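Local coordinates for protein methylase yhhF (Escherichia coli, PDB 2FPO) that methylates the exocyclic N2 of guanine 966 of 16S rRNA in the assembled 30S particle, with S-adenosyl-L-methionine as methyl donor, at residues R24-P29 / I94-T99; N47-V52 / Y186-R191; V54-L59 / H123-V128. One frame throughout, in Å; residues are numbered along the deposited sequence. Where two conformers were deposited one is given.

Contact 1 (R24-P29 / I94-T99); sequences RKLPVP and IKNLAT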
# COMPACT_ATOMS: atom_id res chain seq x y z
N ARG A 24 -18.87 -3.42 -3.64
CA ARG A 24 -18.66 -3.48 -5.09
C ARG A 24 -17.62 -4.56 -5.40
O ARG A 24 -16.61 -4.65 -4.72
CB ARG A 24 -18.22 -2.11 -5.68
CG ARG A 24 -19.32 -1.00 -5.65
CD ARG A 24 -20.36 -1.16 -6.76
NE ARG A 24 -19.74 -1.15 -8.07
CZ ARG A 24 -19.50 -0.04 -8.76
NH1 ARG A 24 -19.85 1.15 -8.26
NH2 ARG A 24 -18.92 -0.11 -9.96
N LYS A 25 -17.89 -5.37 -6.43
CA LYS A 25 -17.05 -6.50 -6.83
C LYS A 25 -16.31 -6.17 -8.15
O LYS A 25 -16.95 -5.65 -9.07
CB LYS A 25 -17.94 -7.74 -7.03
CG LYS A 25 -19.11 -7.85 -6.04
CD LYS A 25 -19.87 -9.16 -6.16
CE LYS A 25 -21.04 -9.22 -5.19
NZ LYS A 25 -20.60 -9.19 -3.76
N LEU A 26 -15.01 -6.49 -8.23
CA LEU A 26 -14.15 -6.16 -9.39
C LEU A 26 -13.28 -7.34 -9.86
O LEU A 26 -12.76 -8.09 -9.04
CB LEU A 26 -13.22 -4.97 -9.06
CG LEU A 26 -13.81 -3.59 -8.72
CD1 LEU A 26 -12.73 -2.73 -8.15
CD2 LEU A 26 -14.48 -2.89 -9.90
N PRO A 27 -13.11 -7.51 -11.20
CA PRO A 27 -12.32 -8.63 -11.74
C PRO A 27 -10.81 -8.41 -11.63
O PRO A 27 -10.33 -7.33 -11.97
CB PRO A 27 -12.73 -8.65 -13.21
CG PRO A 27 -12.95 -7.21 -13.51
CD PRO A 27 -13.64 -6.66 -12.28
N VAL A 28 -10.08 -9.41 -11.15
CA VAL A 28 -8.62 -9.35 -11.10
C VAL A 28 -8.03 -10.59 -11.72
O VAL A 28 -8.12 -11.67 -11.15
CB VAL A 28 -8.02 -9.09 -9.68
CG1 VAL A 28 -8.43 -7.72 -9.19
CG2 VAL A 28 -8.42 -10.20 -8.68
N PRO A 29 -7.37 -10.42 -12.88
CA PRO A 29 -7.22 -11.45 -13.89
C PRO A 29 -6.46 -12.70 -13.43
O PRO A 29 -5.98 -12.77 -12.29
CB PRO A 29 -6.46 -10.73 -15.02
CG PRO A 29 -5.68 -9.65 -14.30
CD PRO A 29 -6.62 -9.19 -13.23
N ILE A 94 -6.05 -0.29 -14.06
CA ILE A 94 -6.51 0.91 -14.77
C ILE A 94 -7.98 0.77 -15.19
O ILE A 94 -8.76 1.72 -15.08
CB ILE A 94 -5.60 1.17 -16.00
CG1 ILE A 94 -4.21 1.67 -15.55
CG2 ILE A 94 -6.28 2.13 -17.04
CD1 ILE A 94 -3.18 1.68 -16.67
N LYS A 95 -8.33 -0.39 -15.73
CA LYS A 95 -9.71 -0.70 -16.08
C LYS A 95 -10.64 -0.63 -14.87
O LYS A 95 -11.72 -0.04 -14.96
CB LYS A 95 -9.81 -2.07 -16.73
CG LYS A 95 -9.22 -2.13 -18.15
CD LYS A 95 -9.37 -3.54 -18.67
CE LYS A 95 -8.45 -3.81 -19.83
NZ LYS A 95 -8.51 -5.26 -20.16
N ASN A 96 -10.20 -1.20 -13.73
CA ASN A 96 -11.05 -1.17 -12.54
C ASN A 96 -11.23 0.22 -12.00
O ASN A 96 -12.31 0.55 -11.55
CB ASN A 96 -10.56 -2.13 -11.45
CG ASN A 96 -10.67 -3.57 -11.87
OD1 ASN A 96 -11.48 -3.90 -12.73
ND2 ASN A 96 -9.87 -4.44 -11.27
N LEU A 97 -10.20 1.05 -12.09
CA LEU A 97 -10.36 2.46 -11.72
C LEU A 97 -11.36 3.20 -12.62
O LEU A 97 -12.09 4.09 -12.16
CB LEU A 97 -9.01 3.19 -11.75
CG LEU A 97 -8.00 2.81 -10.65
CD1 LEU A 97 -6.60 3.23 -11.07
CD2 LEU A 97 -8.36 3.40 -9.27
N ALA A 98 -11.38 2.84 -13.91
CA ALA A 98 -12.31 3.46 -14.86
C ALA A 98 -13.77 3.06 -14.54
O ALA A 98 -14.66 3.92 -14.52
CB ALA A 98 -11.90 3.11 -16.30
N THR A 99 -14.00 1.79 -14.24
CA THR A 99 -15.30 1.29 -13.75
C THR A 99 -15.85 2.07 -12.54
O THR A 99 -17.03 2.45 -12.51
CB THR A 99 -15.18 -0.19 -13.35
OG1 THR A 99 -14.96 -0.96 -14.54
CG2 THR A 99 -16.43 -0.68 -12.65
O HOH W 1 -19.44 2.89 -10.89
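With CG opposite its carbonyl carbon (chi1 -66°) and the amide turned only slightly at chi2 (-24°), Asn-96 holds its carboxamide out from the helix against Leu-26 and Pro-27. ND2 gives a nearly straight hydrogen bond to Pro-27 O at 3.0 Å. The carbonyl oxygen lies in the plane of the amide, while ND2 itself stands 32° off the carbonyl plane. OD1 faces the proline ring, 3.5 Å from Pro-27 CD, and takes a hydrogen bond from Gln-92 NE2 one turn earlier, so the buried amide is gripped at both its oxygen and its nitrogen, which fixes its rotation. Asparagine suits the place because it can donate to the strand and accept from its own helix at once.

Leu-26 runs past it in the opposite sense: CD1 rests 4.0 Å from Asn-96 CB, and CD2 reaches the methyl CG2 of Thr-99. That methyl also meets the edge of the Arg-24 guanidinium, 3.7 Å from NH2. Water 1 accepts from Arg-24 NH1 and donates to Thr-99 O, 2.9 Å away, linking the arginine to the last turn of the helix.

Strand 25-27 pairs with strand 13-15 in a two-stranded antiparallel sheet. The contact lays this hairpin against the end of helix 87-99, where Leu-26 also touches Leu-70 of helix 67-74 and Leu-97 faces strand 105-108.

Contact 2 (N47-V52 / Y186-R191); sequences NWLAPV and YRLYQR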
# COMPACT_ATOMS: atom_id res chain seq x y z
N ASN A 47 -9.20 -0.44 9.77
CA ASN A 47 -9.59 -0.01 11.11
C ASN A 47 -8.45 0.79 11.75
O ASN A 47 -8.71 1.85 12.33
CB ASN A 47 -10.05 -1.20 11.97
CG ASN A 47 -11.35 -1.86 11.44
OD1 ASN A 47 -11.97 -1.38 10.48
ND2 ASN A 47 -11.74 -2.97 12.06
N TRP A 48 -7.20 0.33 11.62
CA TRP A 48 -6.04 1.12 12.14
C TRP A 48 -5.93 2.50 11.48
O TRP A 48 -5.50 3.47 12.12
CB TRP A 48 -4.69 0.42 11.91
CG TRP A 48 -4.44 -0.89 12.65
CD1 TRP A 48 -5.05 -1.34 13.79
CD2 TRP A 48 -3.49 -1.89 12.27
NE1 TRP A 48 -4.53 -2.58 14.15
CE2 TRP A 48 -3.57 -2.93 13.24
CE3 TRP A 48 -2.56 -2.00 11.23
CZ2 TRP A 48 -2.75 -4.07 13.19
CZ3 TRP A 48 -1.77 -3.13 11.16
CH2 TRP A 48 -1.87 -4.16 12.15
N LEU A 49 -6.27 2.57 10.20
CA LEU A 49 -6.13 3.78 9.37
C LEU A 49 -7.35 4.70 9.37
O LEU A 49 -7.31 5.77 8.79
CB LEU A 49 -5.82 3.37 7.92
CG LEU A 49 -4.42 2.77 7.68
CD1 LEU A 49 -4.25 2.41 6.21
CD2 LEU A 49 -3.31 3.71 8.15
N ALA A 50 -8.43 4.27 10.02
CA ALA A 50 -9.74 4.94 9.92
C ALA A 50 -9.66 6.46 10.23
O ALA A 50 -10.21 7.26 9.49
CB ALA A 50 -10.78 4.25 10.80
N PRO A 51 -8.95 6.85 11.31
CA PRO A 51 -8.91 8.29 11.58
C PRO A 51 -7.96 9.15 10.75
O PRO A 51 -7.87 10.35 11.00
CB PRO A 51 -8.53 8.33 13.07
CG PRO A 51 -7.70 7.13 13.28
CD PRO A 51 -8.23 6.07 12.33
N VAL A 52 -7.24 8.56 9.78
CA VAL A 52 -6.30 9.31 8.93
C VAL A 52 -6.52 9.12 7.42
O VAL A 52 -5.88 9.79 6.61
CB VAL A 52 -4.82 9.02 9.29
CG1 VAL A 52 -4.50 9.49 10.73
CG2 VAL A 52 -4.50 7.54 9.14
N TYR A 186 1.65 -8.48 10.36
CA TYR A 186 1.09 -7.29 9.71
C TYR A 186 1.43 -6.11 10.60
O TYR A 186 1.04 -6.08 11.75
CB TYR A 186 -0.42 -7.44 9.57
CG TYR A 186 -0.82 -8.72 8.85
CD1 TYR A 186 -0.93 -8.74 7.45
CD2 TYR A 186 -1.09 -9.89 9.56
CE1 TYR A 186 -1.29 -9.89 6.80
CE2 TYR A 186 -1.46 -11.05 8.90
CZ TYR A 186 -1.56 -11.03 7.52
OH TYR A 186 -1.90 -12.16 6.84
N ARG A 187 2.18 -5.15 10.07
CA ARG A 187 2.69 -4.05 10.90
C ARG A 187 2.42 -2.67 10.28
O ARG A 187 2.34 -2.53 9.07
CB ARG A 187 4.19 -4.22 11.13
CG ARG A 187 4.56 -5.50 11.88
CD ARG A 187 6.07 -5.65 12.01
NE ARG A 187 6.38 -6.82 12.82
CZ ARG A 187 6.96 -7.92 12.35
NH1 ARG A 187 7.30 -8.01 11.08
NH2 ARG A 187 7.21 -8.93 13.16
N LEU A 188 2.30 -1.68 11.14
CA LEU A 188 2.18 -0.29 10.74
C LEU A 188 3.22 0.51 11.50
O LEU A 188 3.27 0.45 12.73
CB LEU A 188 0.76 0.21 10.99
CG LEU A 188 0.33 1.55 10.37
CD1 LEU A 188 0.33 1.50 8.84
CD2 LEU A 188 -1.04 1.91 10.91
N TYR A 189 4.09 1.18 10.75
CA TYR A 189 5.14 2.02 11.31
C TYR A 189 4.72 3.46 11.18
O TYR A 189 4.07 3.83 10.22
CB TYR A 189 6.49 1.81 10.60
CG TYR A 189 7.10 0.47 10.89
CD1 TYR A 189 8.01 0.30 11.93
CD2 TYR A 189 6.75 -0.65 10.12
CE1 TYR A 189 8.58 -0.94 12.20
CE2 TYR A 189 7.29 -1.90 10.38
CZ TYR A 189 8.19 -2.04 11.42
OH TYR A 189 8.70 -3.29 11.65
N GLN A 190 5.09 4.25 12.18
CA GLN A 190 4.93 5.69 12.11
C GLN A 190 6.30 6.37 12.03
O GLN A 190 7.21 6.10 12.83
CB GLN A 190 4.14 6.23 13.30
CG GLN A 190 3.78 7.70 13.12
CD GLN A 190 2.63 8.14 13.98
OE1 GLN A 190 1.57 8.50 13.48
NE2 GLN A 190 2.83 8.11 15.29
N ARG A 191 6.40 7.27 11.06
CA ARG A 191 7.64 7.92 10.75
C ARG A 191 7.64 9.36 11.27
O ARG A 191 6.68 10.10 11.08
CB ARG A 191 7.86 7.87 9.24
CG ARG A 191 9.16 8.46 8.77
CD ARG A 191 8.91 9.65 7.88
NE ARG A 191 10.17 10.11 7.34
CZ ARG A 191 10.38 11.34 6.89
NH1 ARG A 191 9.38 12.21 6.89
NH2 ARG A 191 11.59 11.68 6.46
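Tyr-186 meets Trp-48 first, through its backbone: the carbonyl oxygen lies near the plane of the indole, at its edge, 3.5 Å from CH2. A ring C-H there presents a slightly positive rim to the oxygen, which suits an aromatic residue better than an aliphatic one. Tyr-186 CB is 4.4 Å from the same CH2, but the phenol leads away toward Tyr-157 and Glu-159 of strand 154-161.

Arg-187 contributes mainly backbone, its carbonyl carbon 4.3 Å from Trp-48 CZ3. The side chain leaves on the other face of the sheet, where NE forms a salt bridge with Glu-178; the alternation of the strand thus keeps the charge off the apolar face.

Leu-188 carries most of the strand's share. Its CB approaches the indole obliquely, 4.0 Å from Trp-48 CE3. Because CG is anti to the backbone N (chi1 -167°), CD2 is carried toward the helix and touches both Trp-48 CB, at 4.1 Å, and Leu-49 CD2, at 4.0 Å. A branched leucine fills this place since one methyl can serve both helix residues. Replacing Trp-48 by an alanine would probably open a gap beside Leu-188 CB and leave the Tyr-186 carbonyl oxygen without the ring edge it now meets.

No hydrogen bond crosses between residues 47-52 and 186-191. Their cohesion here comes from apolar burial and van der Waals contact, as expected where a helix covers the sheet of a Rossmann-like methyltransferase, so the fit probably depends on side-chain shape rather than on polar pairing.

Contact 3 (V54-L59 / H123-V128); sequences VDAQCL and HNIVFV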
# COMPACT_ATOMS: atom_id res chain seq x y z
N VAL A 54 -9.25 9.61 5.45
CA VAL A 54 -9.97 10.66 4.70
C VAL A 54 -8.98 11.74 4.31
O VAL A 54 -8.24 12.26 5.16
CB VAL A 54 -11.21 11.22 5.46
CG1 VAL A 54 -11.94 12.39 4.65
CG2 VAL A 54 -12.19 10.09 5.77
N ASP A 55 -8.93 12.00 3.00
CA ASP A 55 -8.05 12.99 2.39
C ASP A 55 -6.58 12.66 2.46
O ASP A 55 -5.77 13.54 2.23
CB ASP A 55 -8.27 14.43 2.93
CG ASP A 55 -9.62 15.03 2.53
OD1 ASP A 55 -10.26 14.54 1.59
OD2 ASP A 55 -10.03 16.02 3.17
N ALA A 56 -6.23 11.42 2.77
CA ALA A 56 -4.82 10.98 2.73
C ALA A 56 -4.30 10.83 1.31
O ALA A 56 -5.05 10.46 0.41
CB ALA A 56 -4.64 9.65 3.48
N GLN A 57 -3.01 11.13 1.12
CA GLN A 57 -2.30 10.76 -0.10
C GLN A 57 -1.61 9.42 0.15
O GLN A 57 -0.79 9.28 1.09
CB GLN A 57 -1.30 11.85 -0.48
CG GLN A 57 -1.86 12.85 -1.53
CD GLN A 57 -2.02 12.24 -2.96
OE1 GLN A 57 -2.66 12.84 -3.83
NE2 GLN A 57 -1.44 11.04 -3.20
N CYS A 58 -1.95 8.44 -0.69
CA CYS A 58 -1.51 7.05 -0.52
C CYS A 58 -0.63 6.57 -1.67
O CYS A 58 -0.86 6.87 -2.85
CB CYS A 58 -2.72 6.10 -0.41
SG CYS A 58 -3.90 6.58 0.86
N LEU A 59 0.38 5.81 -1.31
CA LEU A 59 1.23 5.20 -2.33
C LEU A 59 1.24 3.69 -2.07
O LEU A 59 1.53 3.24 -0.97
CB LEU A 59 2.63 5.83 -2.25
CG LEU A 59 3.74 5.13 -3.04
CD1 LEU A 59 3.52 5.41 -4.55
CD2 LEU A 59 5.10 5.63 -2.52
N HIS A 123 3.89 11.22 0.95
CA HIS A 123 2.61 10.55 1.17
C HIS A 123 2.36 10.33 2.65
O HIS A 123 3.29 10.05 3.42
CB HIS A 123 2.56 9.21 0.43
CG HIS A 123 2.60 9.33 -1.06
ND1 HIS A 123 3.77 9.55 -1.76
CD2 HIS A 123 1.60 9.30 -1.98
CE1 HIS A 123 3.49 9.61 -3.06
NE2 HIS A 123 2.18 9.49 -3.21
N ASN A 124 1.09 10.43 3.03
CA ASN A 124 0.60 10.18 4.37
C ASN A 124 0.54 8.68 4.73
O ASN A 124 0.75 8.30 5.90
CB ASN A 124 -0.81 10.77 4.50
CG ASN A 124 -0.86 12.24 4.12
OD1 ASN A 124 -0.34 13.10 4.85
ND2 ASN A 124 -1.47 12.53 2.98
N ILE A 125 0.25 7.85 3.72
CA ILE A 125 0.07 6.40 3.90
C ILE A 125 0.76 5.63 2.78
O ILE A 125 0.48 5.84 1.60
CB ILE A 125 -1.46 6.01 3.95
CG1 ILE A 125 -2.18 6.74 5.11
CG2 ILE A 125 -1.68 4.48 3.97
CD1 ILE A 125 -3.68 6.42 5.24
N VAL A 126 1.62 4.70 3.15
CA VAL A 126 2.32 3.85 2.16
C VAL A 126 2.12 2.38 2.48
O VAL A 126 2.23 1.97 3.65
CB VAL A 126 3.84 4.19 2.04
CG1 VAL A 126 4.56 3.35 0.95
CG2 VAL A 126 4.05 5.67 1.77
N PHE A 127 1.82 1.61 1.44
CA PHE A 127 1.64 0.17 1.54
C PHE A 127 2.85 -0.56 0.95
O PHE A 127 3.19 -0.35 -0.22
CB PHE A 127 0.38 -0.30 0.81
CG PHE A 127 -0.88 0.44 1.23
CD1 PHE A 127 -1.47 0.20 2.49
CD2 PHE A 127 -1.50 1.32 0.37
CE1 PHE A 127 -2.65 0.91 2.88
CE2 PHE A 127 -2.68 2.02 0.74
CZ PHE A 127 -3.25 1.81 2.00
N VAL A 128 3.45 -1.42 1.77
CA VAL A 128 4.64 -2.21 1.41
C VAL A 128 4.37 -3.70 1.66
O VAL A 128 4.68 -4.27 2.71
CB VAL A 128 5.92 -1.74 2.16
CG1 VAL A 128 7.18 -2.46 1.61
CG2 VAL A 128 6.06 -0.23 2.11
O HOH W 2 0.33 10.11 -5.11
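His-123 lies against the strand of Gln-57 to Leu-59 along its whole length. Its CB sits 3.4 Å from Gln-57 O. CG lies opposite the carbonyl carbon (chi1 -66°), which turns the ring back along Gln-57 to Leu-59. CG thus comes under Leu-59 CB, and CD2 passes close to the backbone carbon of Cys-58. Leu-59 CB stands over the centre of the imidazole, 3.6 Å from the centroid and 10° off the ring normal, a clear CH-pi contact. At the tip, NE2 is 2.7 Å from water 2, in the ring plane; the water also accepts a weak hydrogen bond from Gln-57 NE2. ND1 has weak bonds to Thr-121 O and Trp-149 O. Histidine suits the spot, offering a flat face to a leucine, with one ring nitrogen for backbone carbonyls and the other for a water.

Beyond the corner at Asn-124 the strands pair in parallel. Gln-57 O receives Ile-125 N, with a weaker bond from Asn-124 N; Leu-59 N then binds Ile-125 O at 2.9 Å, and Phe-127 N binds Leu-59 O at the same length. Cys-58 and Ile-125 send side chains to one face, SG lying 4.0 Å from Ile-125 CB, with Ala-56 CB 3.8 Å from Ile-125 CD1. Leu-59 and Val-126 share the other face and point the same way; these small and branched apolar residues suit a sheet covered on both faces.

Strands 57-60 and 123-128 are adjacent central strands of the seven-stranded mixed sheet, whose 3-2-1-4-5-7-6 order marks the class I methyltransferase fold. Helix 39-53 covers the Ile-125 and Phe-127 face, while Leu-144 of helix 137-146 packs on Leu-59 and Val-126; strands 79-83 and 154-161 flank the pair.

In the fold
From the N terminus the chain first forms strands 13-15 and 25-27, and contact 1 closes when helix 87-99 returns to the second. Helix 39-53 opens contact 2, and strand 57-60 follows directly to open contact 3. Both start within the span of contact 1 and finish beyond it, so each crosses it. Contact 3 closes at strand 123-128, well before strand 184-191 completes contact 2, and therefore lies wholly within the latter's span. Contacts 2 and 3 touch where Leu-49 and Val-52 pack on Ile-125, joining helix 39-53 to the sheet's centre and its C-terminal side. Contact 1, centred about 25 Å from the centre of contact 2, ties the N-terminal hairpin to the opposite flank.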